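Local coordinates for ethylbenzene dehydrogenase beta-subunit (Aromatoleum aromaticum, PDB 2IVF), which is an iron-sulfur subunit of the 4Fe-4S dicluster family, holding three SF4 clusters and one F3S cluster within a three-chain assembly, at residues N55-P60 with G127-E132; I23-C28 with F145-M150; Y64-E69 with L85-D90; G47-R52 with G92-F97. All blocks are in the same frame, centred on the assembly; numbering follows the deposited sequence.

Interaction 1: N55-P60 with G127-E132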
loop_
_atom_site.group_PDB
_atom_site.type_symbol
_atom_site.label_atom_id
_atom_site.label_comp_id
_atom_site.label_asym_id
_atom_site.label_seq_id
_atom_site.Cartn_x
_atom_site.Cartn_y
_atom_site.Cartn_z
ATOM N N ASN B 55 15.382 5.124 -3.677
ATOM C CA ASN B 55 14.645 5.715 -2.585
ATOM C C ASN B 55 13.526 6.604 -3.099
ATOM O O ASN B 55 13.645 7.227 -4.154
ATOM C CB ASN B 55 15.562 6.494 -1.637
ATOM C CG ASN B 55 16.458 7.432 -2.339
ATOM O OD1 ASN B 55 17.586 7.052 -2.740
ATOM N ND2 ASN B 55 16.038 8.656 -2.457
ATOM N N VAL B 56 12.447 6.659 -2.347
ATOM C CA VAL B 56 11.312 7.514 -2.730
ATOM C C VAL B 56 10.799 8.260 -1.541
ATOM O O VAL B 56 10.479 7.662 -0.527
ATOM C CB VAL B 56 10.144 6.739 -3.358
ATOM C CG1 VAL B 56 9.145 7.720 -3.878
ATOM C CG2 VAL B 56 10.586 5.787 -4.466
ATOM N N THR B 57 10.789 9.589 -1.621
ATOM C CA THR B 57 10.275 10.369 -0.514
ATOM C C THR B 57 9.355 11.447 -1.022
ATOM O O THR B 57 9.288 11.727 -2.204
ATOM C CB THR B 57 11.425 11.023 0.297
ATOM O OG1 THR B 57 12.228 11.819 -0.581
ATOM C CG2 THR B 57 12.315 9.927 0.994
ATOM N N THR B 58 8.679 12.078 -0.094
ATOM C CA THR B 58 7.699 13.106 -0.440
ATOM C C THR B 58 8.464 14.433 -0.541
ATOM O O THR B 58 9.408 14.686 0.226
ATOM C CB THR B 58 6.539 13.142 0.581
ATOM O OG1 THR B 58 5.862 11.861 0.574
ATOM C CG2 THR B 58 5.510 14.297 0.295
ATOM N N TYR B 59 8.129 15.218 -1.536
ATOM C CA TYR B 59 8.719 16.547 -1.703
ATOM C C TYR B 59 7.618 17.613 -1.715
ATOM O O TYR B 59 6.546 17.363 -2.334
ATOM C CB TYR B 59 9.593 16.620 -2.974
ATOM C CG TYR B 59 10.433 17.867 -2.928
ATOM C CD1 TYR B 59 11.712 17.840 -2.390
ATOM C CD2 TYR B 59 9.892 19.092 -3.269
ATOM C CE1 TYR B 59 12.458 19.000 -2.259
ATOM C CE2 TYR B 59 10.644 20.247 -3.185
ATOM C CZ TYR B 59 11.923 20.187 -2.633
ATOM O OH TYR B 59 12.677 21.317 -2.512
ATOM N N PRO B 60 7.850 18.783 -1.031
ATOM C CA PRO B 60 8.928 19.130 -0.079
ATOM C C PRO B 60 9.060 18.118 1.023
ATOM O O PRO B 60 8.030 17.557 1.513
ATOM C CB PRO B 60 8.439 20.434 0.568
ATOM C CG PRO B 60 7.517 21.001 -0.386
ATOM C CD PRO B 60 7.018 19.958 -1.302
ATOM N N GLY B 127 13.136 7.971 10.443
ATOM C CA GLY B 127 13.480 6.800 9.675
ATOM C C GLY B 127 13.224 7.060 8.203
ATOM O O GLY B 127 12.785 8.153 7.800
ATOM N N TYR B 128 13.459 6.036 7.398
ATOM C CA TYR B 128 13.219 6.104 5.964
ATOM C C TYR B 128 11.773 6.556 5.740
ATOM O O TYR B 128 10.851 5.970 6.319
ATOM C CB TYR B 128 13.417 4.718 5.343
ATOM C CG TYR B 128 13.100 4.732 3.869
ATOM C CD1 TYR B 128 13.899 5.417 2.981
ATOM C CD2 TYR B 128 11.934 4.168 3.387
ATOM C CE1 TYR B 128 13.582 5.475 1.621
ATOM C CE2 TYR B 128 11.605 4.199 2.038
ATOM C CZ TYR B 128 12.420 4.886 1.161
ATOM O OH TYR B 128 12.090 4.915 -0.171
ATOM N N ASN B 129 11.585 7.596 4.924
ATOM C CA ASN B 129 10.267 8.025 4.488
ATOM C C ASN B 129 9.385 8.464 5.655
ATOM O O ASN B 129 8.164 8.359 5.620
ATOM C CB ASN B 129 9.588 6.898 3.688
ATOM C CG ASN B 129 8.451 7.402 2.848
ATOM O OD1 ASN B 129 8.465 8.569 2.452
ATOM N ND2 ASN B 129 7.439 6.564 2.599
ATOM N N TRP B 130 10.029 8.995 6.687
ATOM C CA TRP B 130 9.317 9.378 7.930
ATOM C C TRP B 130 8.365 10.535 7.631
ATOM O O TRP B 130 7.278 10.634 8.254
ATOM C CB TRP B 130 10.345 9.828 8.956
ATOM C CG TRP B 130 9.819 10.136 10.286
ATOM C CD1 TRP B 130 9.437 11.334 10.756
ATOM C CD2 TRP B 130 9.680 9.206 11.371
ATOM N NE1 TRP B 130 9.048 11.211 12.068
ATOM C CE2 TRP B 130 9.178 9.912 12.459
ATOM C CE3 TRP B 130 9.930 7.837 11.508
ATOM C CZ2 TRP B 130 8.920 9.307 13.702
ATOM C CZ3 TRP B 130 9.592 7.214 12.716
ATOM C CH2 TRP B 130 9.123 7.951 13.798
ATOM N N ASP B 131 8.788 11.406 6.715
ATOM C CA ASP B 131 8.000 12.603 6.358
ATOM C C ASP B 131 7.084 12.403 5.155
ATOM O O ASP B 131 6.657 13.360 4.479
ATOM C CB ASP B 131 8.843 13.894 6.266
ATOM C CG ASP B 131 9.945 13.846 5.222
ATOM O OD1 ASP B 131 10.141 12.816 4.539
ATOM O OD2 ASP B 131 10.608 14.899 5.113
ATOM N N GLU B 132 6.712 11.143 4.983
ATOM C CA GLU B 132 5.766 10.733 3.990
ATOM C C GLU B 132 4.481 11.559 4.028
ATOM O O GLU B 132 3.888 11.746 5.090
ATOM C CB GLU B 132 5.455 9.251 4.163
ATOM C CG GLU B 132 4.660 8.624 3.019
ATOM C CD GLU B 132 4.470 7.149 3.205
ATOM O OE1 GLU B 132 4.393 6.706 4.373
ATOM O OE2 GLU B 132 4.358 6.447 2.191
HETATM O O HOH W 1 6.776 9.435 0.291
HETATM O O HOH W 2 8.910 11.289 2.589
HETATM O O HOH W 3 11.196 13.844 2.221
HETATM O O HOH W 4 7.266 15.747 3.334
#

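Interaction 2: I23-C28 with F145-M150. With SF4 (iron/sulfur cluster), chain T.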
loop_
_atom_site.group_PDB
_atom_site.type_symbol
_atom_site.label_atom_id
_atom_site.label_comp_id
_atom_site.label_asym_id
_atom_site.label_seq_id
_atom_site.Cartn_x
_atom_site.Cartn_y
_atom_site.Cartn_z
ATOM N N ILE B 23 12.479 9.815 -15.071
ATOM C CA ILE B 23 11.413 9.557 -14.076
ATOM C C ILE B 23 10.376 10.639 -14.213
ATOM O O ILE B 23 10.700 11.812 -14.109
ATOM C CB ILE B 23 11.985 9.607 -12.643
ATOM C CG1 ILE B 23 13.114 8.560 -12.530
ATOM C CG2 ILE B 23 10.857 9.510 -11.568
ATOM C CD1 ILE B 23 13.814 8.448 -11.153
ATOM N N ASP B 24 9.137 10.260 -14.490
ATOM C CA ASP B 24 8.076 11.235 -14.777
ATOM C C ASP B 24 7.358 11.504 -13.487
ATOM O O ASP B 24 6.551 10.703 -13.050
ATOM C CB ASP B 24 7.091 10.701 -15.827
ATOM C CG ASP B 24 6.078 11.744 -16.245
ATOM O OD1 ASP B 24 5.912 12.766 -15.498
ATOM O OD2 ASP B 24 5.428 11.543 -17.295
ATOM N N LEU B 25 7.570 12.684 -12.913
ATOM C CA LEU B 25 7.005 12.972 -11.604
ATOM C C LEU B 25 5.523 13.162 -11.662
ATOM O O LEU B 25 4.869 13.086 -10.620
ATOM C CB LEU B 25 7.669 14.185 -10.985
ATOM C CG LEU B 25 9.178 14.000 -10.778
ATOM C CD1 LEU B 25 9.824 15.233 -10.267
ATOM C CD2 LEU B 25 9.448 12.812 -9.788
ATOM N N ASN B 26 4.977 13.427 -12.846
ATOM C CA ASN B 26 3.516 13.454 -12.967
ATOM C C ASN B 26 2.852 12.128 -12.717
ATOM O O ASN B 26 1.668 12.073 -12.332
ATOM C CB ASN B 26 3.144 13.977 -14.344
ATOM C CG ASN B 26 3.573 15.348 -14.511
ATOM O OD1 ASN B 26 2.969 16.262 -13.900
ATOM N ND2 ASN B 26 4.686 15.552 -15.244
ATOM N N LYS B 27 3.573 11.054 -12.981
ATOM C CA LYS B 27 3.007 9.712 -12.928
ATOM C C LYS B 27 3.278 9.001 -11.620
ATOM O O LYS B 27 2.673 7.964 -11.370
ATOM C CB LYS B 27 3.509 8.860 -14.115
ATOM C CG LYS B 27 3.061 9.427 -15.492
ATOM C CD LYS B 27 3.535 8.556 -16.672
ATOM C CE LYS B 27 2.559 7.411 -16.949
ATOM N NZ LYS B 27 3.022 6.474 -18.023
ATOM N N CYS B 28 4.216 9.517 -10.811
ATOM C CA CYS B 28 4.649 8.818 -9.641
ATOM C C CYS B 28 3.611 8.909 -8.560
ATOM O O CYS B 28 3.116 9.971 -8.269
ATOM C CB CYS B 28 6.014 9.302 -9.103
ATOM S SG CYS B 28 6.509 8.371 -7.666
ATOM N N PHE B 145 4.561 16.098 -4.138
ATOM C CA PHE B 145 4.670 15.063 -5.151
ATOM C C PHE B 145 5.714 14.094 -4.606
ATOM O O PHE B 145 6.338 14.392 -3.580
ATOM C CB PHE B 145 5.081 15.643 -6.515
ATOM C CG PHE B 145 6.330 16.426 -6.509
ATOM C CD1 PHE B 145 6.301 17.795 -6.280
ATOM C CD2 PHE B 145 7.567 15.824 -6.732
ATOM C CE1 PHE B 145 7.439 18.550 -6.291
ATOM C CE2 PHE B 145 8.721 16.570 -6.717
ATOM C CZ PHE B 145 8.658 17.960 -6.515
ATOM N N TYR B 146 5.912 12.957 -5.284
ATOM C CA TYR B 146 6.819 11.937 -4.823
ATOM C C TYR B 146 8.069 11.941 -5.658
ATOM O O TYR B 146 8.012 12.138 -6.893
ATOM C CB TYR B 146 6.128 10.590 -4.831
ATOM C CG TYR B 146 4.890 10.578 -3.970
ATOM C CD1 TYR B 146 5.006 10.613 -2.585
ATOM C CD2 TYR B 146 3.616 10.505 -4.528
ATOM C CE1 TYR B 146 3.881 10.624 -1.775
ATOM C CE2 TYR B 146 2.446 10.468 -3.704
ATOM C CZ TYR B 146 2.612 10.518 -2.332
ATOM O OH TYR B 146 1.499 10.489 -1.526
ATOM N N LEU B 147 9.217 11.769 -5.000
ATOM C CA LEU B 147 10.482 11.963 -5.668
ATOM C C LEU B 147 11.377 10.737 -5.498
ATOM O O LEU B 147 11.953 10.509 -4.419
ATOM C CB LEU B 147 11.161 13.206 -5.108
ATOM C CG LEU B 147 12.542 13.535 -5.726
ATOM C CD1 LEU B 147 12.413 13.715 -7.247
ATOM C CD2 LEU B 147 13.199 14.796 -5.064
ATOM N N ALA B 148 11.431 9.948 -6.571
ATOM C CA ALA B 148 12.269 8.773 -6.683
ATOM C C ALA B 148 13.654 9.159 -7.085
ATOM O O ALA B 148 13.866 10.023 -7.962
ATOM C CB ALA B 148 11.675 7.733 -7.690
ATOM N N ARG B 149 14.618 8.518 -6.440
ATOM C CA ARG B 149 15.996 8.824 -6.661
ATOM C C ARG B 149 16.840 7.563 -6.561
ATOM O O ARG B 149 16.522 6.649 -5.797
ATOM C CB ARG B 149 16.492 9.848 -5.646
ATOM C CG ARG B 149 15.853 11.239 -5.777
ATOM C CD ARG B 149 16.245 12.127 -4.651
ATOM N NE ARG B 149 17.690 12.196 -4.716
ATOM C CZ ARG B 149 18.526 12.046 -3.705
ATOM N NH1 ARG B 149 18.101 11.868 -2.480
ATOM N NH2 ARG B 149 19.831 12.069 -3.940
ATOM N N MET B 150 17.926 7.556 -7.304
ATOM C CA MET B 150 18.935 6.519 -7.197
ATOM C C MET B 150 20.267 7.207 -7.451
ATOM O O MET B 150 20.323 8.440 -7.551
ATOM C CB MET B 150 18.729 5.421 -8.264
ATOM C CG MET B 150 17.349 4.897 -8.430
ATOM S SD MET B 150 16.294 5.808 -9.589
ATOM C CE MET B 150 16.975 5.173 -11.150
HETATM FE FE1 SF4 T . 6.898 6.189 -8.183
HETATM FE FE2 SF4 T . 8.610 4.131 -7.594
HETATM FE FE3 SF4 T . 7.056 4.084 -9.788
HETATM FE FE4 SF4 T . 5.849 3.723 -7.397
HETATM S S1 SF4 T . 7.379 2.356 -8.330
HETATM S S2 SF4 T . 5.137 5.049 -9.125
HETATM S S3 SF4 T . 7.137 5.141 -6.153
HETATM S S4 SF4 T . 8.758 5.587 -9.335
HETATM O O HOH W 5 4.382 12.473 -7.772
#

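Interaction 3: Y64-E69 with L85-D90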
loop_
_atom_site.group_PDB
_atom_site.type_symbol
_atom_site.label_atom_id
_atom_site.label_comp_id
_atom_site.label_asym_id
_atom_site.label_seq_id
_atom_site.Cartn_x
_atom_site.Cartn_y
_atom_site.Cartn_z
ATOM N N TYR B 64 16.245 11.871 1.264
ATOM C CA TYR B 64 16.907 10.660 1.660
ATOM C C TYR B 64 18.319 10.661 1.110
ATOM O O TYR B 64 18.484 10.873 -0.055
ATOM C CB TYR B 64 16.188 9.429 1.132
ATOM C CG TYR B 64 16.936 8.164 1.520
ATOM C CD1 TYR B 64 16.794 7.622 2.762
ATOM C CD2 TYR B 64 17.876 7.603 0.680
ATOM C CE1 TYR B 64 17.467 6.501 3.143
ATOM C CE2 TYR B 64 18.563 6.476 1.045
ATOM C CZ TYR B 64 18.375 5.924 2.285
ATOM O OH TYR B 64 19.103 4.797 2.647
ATOM N N PRO B 65 19.336 10.457 1.948
ATOM C CA PRO B 65 19.237 10.481 3.383
ATOM C C PRO B 65 18.712 11.830 3.832
ATOM O O PRO B 65 18.713 12.797 3.051
ATOM C CB PRO B 65 20.676 10.302 3.855
ATOM C CG PRO B 65 21.368 9.681 2.712
ATOM C CD PRO B 65 20.698 10.135 1.483
ATOM N N ARG B 66 18.257 11.864 5.070
ATOM C CA ARG B 66 17.795 13.073 5.716
ATOM C C ARG B 66 18.727 14.265 5.486
ATOM O O ARG B 66 19.907 14.213 5.793
ATOM C CB ARG B 66 17.667 12.833 7.205
ATOM C CG ARG B 66 17.022 13.998 7.962
ATOM C CD ARG B 66 16.722 13.644 9.390
ATOM N NE ARG B 66 17.853 13.117 10.143
ATOM C CZ ARG B 66 17.832 12.861 11.451
ATOM N NH1 ARG B 66 16.741 13.119 12.197
ATOM N NH2 ARG B 66 18.924 12.398 12.042
ATOM N N ASP B 67 18.138 15.337 4.966
ATOM C CA ASP B 67 18.780 16.595 4.757
ATOM C C ASP B 67 19.995 16.436 3.882
ATOM O O ASP B 67 20.941 17.140 4.069
ATOM C CB ASP B 67 19.117 17.273 6.095
ATOM C CG ASP B 67 17.875 17.822 6.799
ATOM O OD1 ASP B 67 16.876 18.075 6.121
ATOM O OD2 ASP B 67 17.907 18.010 8.026
ATOM N N TYR B 68 19.961 15.525 2.913
ATOM C CA TYR B 68 21.130 15.320 2.008
ATOM C C TYR B 68 21.571 16.613 1.302
ATOM O O TYR B 68 22.763 16.816 0.954
ATOM C CB TYR B 68 20.809 14.237 0.976
ATOM C CG TYR B 68 20.070 14.673 -0.281
ATOM C CD1 TYR B 68 18.687 14.691 -0.349
ATOM C CD2 TYR B 68 20.778 15.081 -1.409
ATOM C CE1 TYR B 68 18.019 15.078 -1.499
ATOM C CE2 TYR B 68 20.145 15.467 -2.552
ATOM C CZ TYR B 68 18.758 15.461 -2.612
ATOM O OH TYR B 68 18.175 15.849 -3.771
ATOM N N GLU B 69 20.595 17.490 1.078
ATOM C CA GLU B 69 20.816 18.781 0.384
ATOM C C GLU B 69 21.553 19.752 1.247
ATOM O O GLU B 69 21.961 20.821 0.765
ATOM C CB GLU B 69 19.458 19.389 -0.084
ATOM C CG GLU B 69 18.750 18.548 -1.068
ATOM C CD GLU B 69 17.274 18.914 -1.299
ATOM O OE1 GLU B 69 16.553 19.003 -0.311
ATOM O OE2 GLU B 69 16.839 19.084 -2.476
ATOM N N LEU B 85 29.173 13.171 6.675
ATOM C CA LEU B 85 28.711 11.817 6.590
ATOM C C LEU B 85 27.335 11.710 7.194
ATOM O O LEU B 85 27.093 12.221 8.298
ATOM C CB LEU B 85 29.655 10.875 7.325
ATOM C CG LEU B 85 31.011 10.738 6.652
ATOM C CD1 LEU B 85 31.979 10.057 7.576
ATOM C CD2 LEU B 85 30.876 10.001 5.341
ATOM N N PRO B 86 26.425 11.046 6.487
ATOM C CA PRO B 86 25.176 10.693 7.118
ATOM C C PRO B 86 25.315 9.627 8.181
ATOM O O PRO B 86 26.205 8.756 8.123
ATOM C CB PRO B 86 24.338 10.126 5.977
ATOM C CG PRO B 86 25.072 10.384 4.767
ATOM C CD PRO B 86 26.476 10.607 5.092
ATOM N N THR B 87 24.381 9.678 9.115
ATOM C CA THR B 87 24.300 8.700 10.171
ATOM C C THR B 87 23.355 7.591 9.726
ATOM O O THR B 87 22.702 7.687 8.676
ATOM C CB THR B 87 23.749 9.352 11.430
ATOM O OG1 THR B 87 22.454 9.868 11.096
ATOM C CG2 THR B 87 24.688 10.487 11.965
ATOM N N LEU B 88 23.291 6.514 10.518
ATOM C CA LEU B 88 22.372 5.422 10.270
ATOM C C LEU B 88 20.936 5.932 10.235
ATOM O O LEU B 88 20.129 5.542 9.365
ATOM C CB LEU B 88 22.483 4.361 11.362
ATOM C CG LEU B 88 21.546 3.152 11.253
ATOM C CD1 LEU B 88 21.518 2.668 9.823
ATOM C CD2 LEU B 88 21.964 2.041 12.236
ATOM N N ILE B 89 20.624 6.808 11.195
ATOM C CA ILE B 89 19.281 7.399 11.245
ATOM C C ILE B 89 19.035 8.247 10.018
ATOM O O ILE B 89 17.992 8.093 9.383
ATOM C CB ILE B 89 19.012 8.191 12.551
ATOM C CG1 ILE B 89 18.988 7.223 13.733
ATOM C CG2 ILE B 89 17.646 8.928 12.531
ATOM C CD1 ILE B 89 19.193 7.924 15.036
ATOM N N ASP B 90 19.991 9.100 9.648
ATOM C CA ASP B 90 19.857 9.916 8.424
ATOM C C ASP B 90 19.547 9.008 7.229
ATOM O O ASP B 90 18.790 9.378 6.321
ATOM C CB ASP B 90 21.140 10.684 8.089
ATOM C CG ASP B 90 21.453 11.809 9.035
ATOM O OD1 ASP B 90 20.530 12.397 9.625
ATOM O OD2 ASP B 90 22.663 12.133 9.159
#

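Interaction 4: G47-R52 with G92-F97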
loop_
_atom_site.group_PDB
_atom_site.type_symbol
_atom_site.label_atom_id
_atom_site.label_comp_id
_atom_site.label_asym_id
_atom_site.label_seq_id
_atom_site.Cartn_x
_atom_site.Cartn_y
_atom_site.Cartn_z
ATOM N N GLY B 47 24.605 -5.505 6.767
ATOM C CA GLY B 47 25.308 -4.276 6.509
ATOM C C GLY B 47 24.747 -3.419 5.382
ATOM O O GLY B 47 25.233 -2.331 5.187
ATOM N N THR B 48 23.716 -3.888 4.659
ATOM C CA THR B 48 23.065 -3.109 3.563
ATOM C C THR B 48 21.599 -2.745 3.880
ATOM O O THR B 48 20.931 -2.074 3.102
ATOM C CB THR B 48 23.053 -3.912 2.264
ATOM O OG1 THR B 48 22.176 -5.047 2.413
ATOM C CG2 THR B 48 24.517 -4.385 1.857
ATOM N N GLU B 49 21.114 -3.202 5.031
ATOM C CA GLU B 49 19.690 -3.136 5.336
ATOM C C GLU B 49 19.155 -1.728 5.389
ATOM O O GLU B 49 18.015 -1.493 5.026
ATOM C CB GLU B 49 19.419 -3.824 6.683
ATOM C CG GLU B 49 19.777 -5.279 6.717
ATOM C CD GLU B 49 21.054 -5.575 7.474
ATOM O OE1 GLU B 49 22.002 -4.743 7.440
ATOM O OE2 GLU B 49 21.088 -6.652 8.103
ATOM N N HIS B 50 19.972 -0.787 5.847
ATOM C CA HIS B 50 19.618 0.615 5.822
ATOM C C HIS B 50 19.659 1.260 4.436
ATOM O O HIS B 50 19.221 2.372 4.298
ATOM C CB HIS B 50 20.562 1.416 6.700
ATOM C CG HIS B 50 21.996 1.398 6.244
ATOM N ND1 HIS B 50 22.799 0.289 6.377
ATOM C CD2 HIS B 50 22.744 2.333 5.604
ATOM C CE1 HIS B 50 24.003 0.561 5.885
ATOM N NE2 HIS B 50 24.003 1.802 5.432
ATOM N N MET B 51 20.282 0.604 3.456
ATOM C CA MET B 51 20.505 1.235 2.177
ATOM C C MET B 51 19.277 1.135 1.323
ATOM O O MET B 51 18.767 0.025 1.075
ATOM C CB MET B 51 21.638 0.551 1.450
ATOM C CG MET B 51 22.939 0.471 2.218
ATOM S SD MET B 51 24.165 -0.423 1.230
ATOM C CE MET B 51 25.617 -0.375 2.306
ATOM N N ARG B 52 18.808 2.291 0.860
ATOM C CA ARG B 52 17.739 2.380 -0.133
ATOM C C ARG B 52 18.326 3.004 -1.358
ATOM O O ARG B 52 18.196 4.208 -1.604
ATOM C CB ARG B 52 16.543 3.191 0.407
ATOM C CG ARG B 52 15.697 2.420 1.384
ATOM C CD ARG B 52 16.234 2.576 2.804
ATOM N NE ARG B 52 15.392 1.871 3.775
ATOM C CZ ARG B 52 15.596 1.914 5.076
ATOM N NH1 ARG B 52 16.625 2.580 5.559
ATOM N NH2 ARG B 52 14.788 1.284 5.911
ATOM N N GLY B 92 17.939 6.330 7.156
ATOM C CA GLY B 92 16.640 5.669 7.222
ATOM C C GLY B 92 16.530 4.604 8.299
ATOM O O GLY B 92 15.457 4.036 8.488
ATOM N N ASP B 93 17.647 4.313 8.974
ATOM C CA ASP B 93 17.683 3.387 10.099
ATOM C C ASP B 93 17.419 2.001 9.530
ATOM O O ASP B 93 17.456 1.815 8.328
ATOM C CB ASP B 93 16.627 3.755 11.150
ATOM C CG ASP B 93 17.043 3.380 12.596
ATOM O OD1 ASP B 93 17.382 2.191 12.846
ATOM O OD2 ASP B 93 16.988 4.279 13.467
ATOM N N ASP B 94 17.156 1.043 10.414
ATOM C CA ASP B 94 16.849 -0.334 10.027
ATOM C C ASP B 94 16.001 -0.837 11.196
ATOM O O ASP B 94 16.470 -1.562 12.101
ATOM C CB ASP B 94 18.124 -1.142 9.824
ATOM C CG ASP B 94 17.860 -2.623 9.562
ATOM O OD1 ASP B 94 16.793 -2.965 9.042
ATOM O OD2 ASP B 94 18.757 -3.432 9.884
ATOM N N PHE B 95 14.748 -0.387 11.205
ATOM C CA PHE B 95 13.894 -0.568 12.377
ATOM C C PHE B 95 13.781 -2.036 12.735
ATOM O O PHE B 95 13.577 -2.879 11.866
ATOM C CB PHE B 95 12.496 -0.049 12.132
ATOM C CG PHE B 95 12.376 1.448 12.069
ATOM C CD1 PHE B 95 13.420 2.295 12.402
ATOM C CD2 PHE B 95 11.168 2.012 11.675
ATOM C CE1 PHE B 95 13.274 3.646 12.325
ATOM C CE2 PHE B 95 11.041 3.379 11.599
ATOM C CZ PHE B 95 12.086 4.171 11.931
ATOM N N GLN B 96 13.933 -2.329 14.010
ATOM C CA GLN B 96 13.705 -3.667 14.543
ATOM C C GLN B 96 12.309 -3.669 15.139
ATOM O O GLN B 96 11.856 -2.658 15.685
ATOM C CB GLN B 96 14.719 -3.943 15.604
ATOM C CG GLN B 96 16.183 -3.660 15.088
ATOM C CD GLN B 96 16.551 -4.648 14.019
ATOM O OE1 GLN B 96 16.549 -5.857 14.262
ATOM N NE2 GLN B 96 16.838 -4.162 12.812
ATOM N N PHE B 97 11.652 -4.815 15.091
ATOM C CA PHE B 97 10.281 -4.928 15.585
ATOM C C PHE B 97 10.197 -5.985 16.648
ATOM O O PHE B 97 11.126 -6.744 16.823
ATOM C CB PHE B 97 9.346 -5.195 14.429
ATOM C CG PHE B 97 9.190 -4.002 13.526
ATOM C CD1 PHE B 97 8.222 -3.065 13.775
ATOM C CD2 PHE B 97 10.052 -3.788 12.468
ATOM C CE1 PHE B 97 8.106 -1.936 12.976
ATOM C CE2 PHE B 97 9.924 -2.683 11.686
ATOM C CZ PHE B 97 8.943 -1.746 11.950
HETATM O O HOH W 6 14.214 1.535 8.948
#

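Interaction 1: N55-P60 with G127-E132
Several groups meet at the buried hydroxyl of Tyr128. Its OH accepts the backbone N-H of Val56, N to OH 2.8 Å and nearly straight at 169°, and Gln32 OE1 is a second hydrogen-bond partner. With CG anti to the backbone N (chi1 177°), the ring reaches across to strand 55-59, where Asn55 CB lies at its edge, 3.9 Å from Tyr128 CE1.

Farther along, water does the joining. One molecule bridges Asn129 OD1 and Thr58 OG1, its oxygen 2.6 Å from the latter; Thr58 OG1 also bonds Asp133 N. A second water takes the N-H of Thr58 and lies close to Asn129 OD1 and Asp131 OD1, while Asp131 OD2 accepts the backbone N-H of Lys62. A third donates to the carbonyls Pro60 O and Asp131 O. Asn129 ND2 turns instead to Leu867 O of the alpha-subunit.

The chemistry implies that this strand, paired with strand 141-149 on one edge, presents its other edge to Tyr128 OH, Gln32 and waters held by the overlapping turns 127-130 and 129-132.

Interaction 2: I23-C28 with F145-M150
Cys28 holds SG anti to its backbone N (chi1 -179°), and Leu25 swings CG beside the backbone N (chi1 -61°); these two torsions aim sulfur and leucine branches at strand 141-149. Cys28 SG binds the iron FE1 of the iron/sulfur cluster at 2.3 Å, and the same sulfur rests 3.6 Å from Tyr146 CB. Cys28 is the first cysteine of a ferredoxin-type CxxCxxCxxxC run, continued by Cys31, Cys34 and Cys38. Strand 141-149 lines one side of the cluster pocket, Ala148 CB being 4.0 Å from S4.

Leu25 divides its two methyls: CD2 comes within 3.3 Å of Tyr146 O and also meets Leu147, whereas CD1 touches Phe145 CE2 at 4.0 Å. Ile23 likewise reaches over with CD1, which packs on Ala148 and is 3.9 Å from Met150 SD. One water joins the backbones, accepting from Tyr146 N and donating to Leu25 O and, at 2.8 Å, to Cys28 O. An Asx turn, Asp24 OD1 taking the N-H of Asn26, leads on to the cysteine.

Strand 19-24 runs between strands 235-239 and 270-273 of a mixed sheet, strand 141-149 between 55-59 and 136-138 of an antiparallel one, and helix 295-302 packs on both Leu25 and Phe145.

Interaction 3: Y64-E69 with L85-D90
An ST motif at Thr87 and a type II turn from Pro65 to Tyr68 meet here, joined by the salt bridge of Arg66 with Asp90, between the loop after strand 55-59 and the loop from strand 79-80 to helix 99-104. In the motif Asp90 N donates to Thr87 OG1, while Thr87 N returns a bond to Asp90 OD2, N to OD2 3.0 Å and 168° at the hydrogen. The Thr87 N bond helps to hold the carboxylate, whose other oxygen meets the arginine.

Arg66 starts out extended, its CG anti to the backbone N (chi1 -173°), and bends only at chi3, bringing the guanidinium side-on to Asp90. NE and NH2 both grip the single oxygen OD1; Arg66 NE is 2.8 Å from Asp90 OD1 and meets it nearly along its C-O bond, while Arg66 NH2 is 2.9 Å from it and comes from above the carboxylate. The two planes are 63° apart. The ring of Trp126 makes a cation-pi contact with the guanidinium, and Lys71 forms a long, weak ion pair with Asp90 OD2.

The main chains also join: Arg66 N donates to Asp90 O at 2.8 Å, and the cis-linked Pro65 packs CB on Pro86 CB. Over one guanidinium face, Ile89 CG2 lies 3.7 Å from Arg66 NH2.

Interaction 4: G47-R52 with G92-F97
Gly92 comes first, its carbonyl carbon 3.4 Å from Arg52 NH1, in a contact that joins the loop before helix 99-104 to the loop before strand 55-59, with its type I turn Thr48-Met51. A water links them further, accepting from Arg52 NH2 and Phe95 N and donating to Gly92 O, the last at 2.8 Å.

At Asp93 the backbone does the work: Asp93 O accepts Arg52 NH1 at 3.0 Å and 153°, with the donor tilted 23° from the carbonyl plane. The same oxygen receives a CA-H...O contact from His50. NH1 is shared with His50 O, bonded weakly in its own loop. The carboxylate of Asp93 turns elsewhere, to Ser117 OG, Lys118 N and the N-H of Asp94.

Asp94 follows with CG anti to the backbone N (chi1 174°), which lays its carboxylate against Glu49; Asp94 OD2 is 3.3 Å from Glu49 CB. Glu49, bent at chi2, curls back, and its OE1 accepts the N-H of Gly47. Gln96 finally folds back, its NE2 donating to Asp94 O at 2.7 Å.

The buried arginine is thus met by carbonyls and water, while Glu49 OE1 and Asp94 OD2, 4.3 Å apart, would tend to raise each other's pKa.

How the interactions relate
From the N terminus, residues 23-28 open the outermost loop, which closes only when 145-150 arrives in interaction 2; the other three contacts are nested inside it. Residues 47-52 then open interaction 4 and 55-60 open interaction 1. Because 92-97 returns before 127-132, these two cross. Interaction 3, between 64-69 and 85-90, is nested within both. Strand pairing between 55-59 and 141-149 fastens interaction 1 to interaction 2. Tyr64 meets Tyr128 and Arg52, making it a hub for interactions 1, 3 and 4, and Arg149 reaches it from interaction 2. The strands lining one cluster site are thereby tied to the loops beside them.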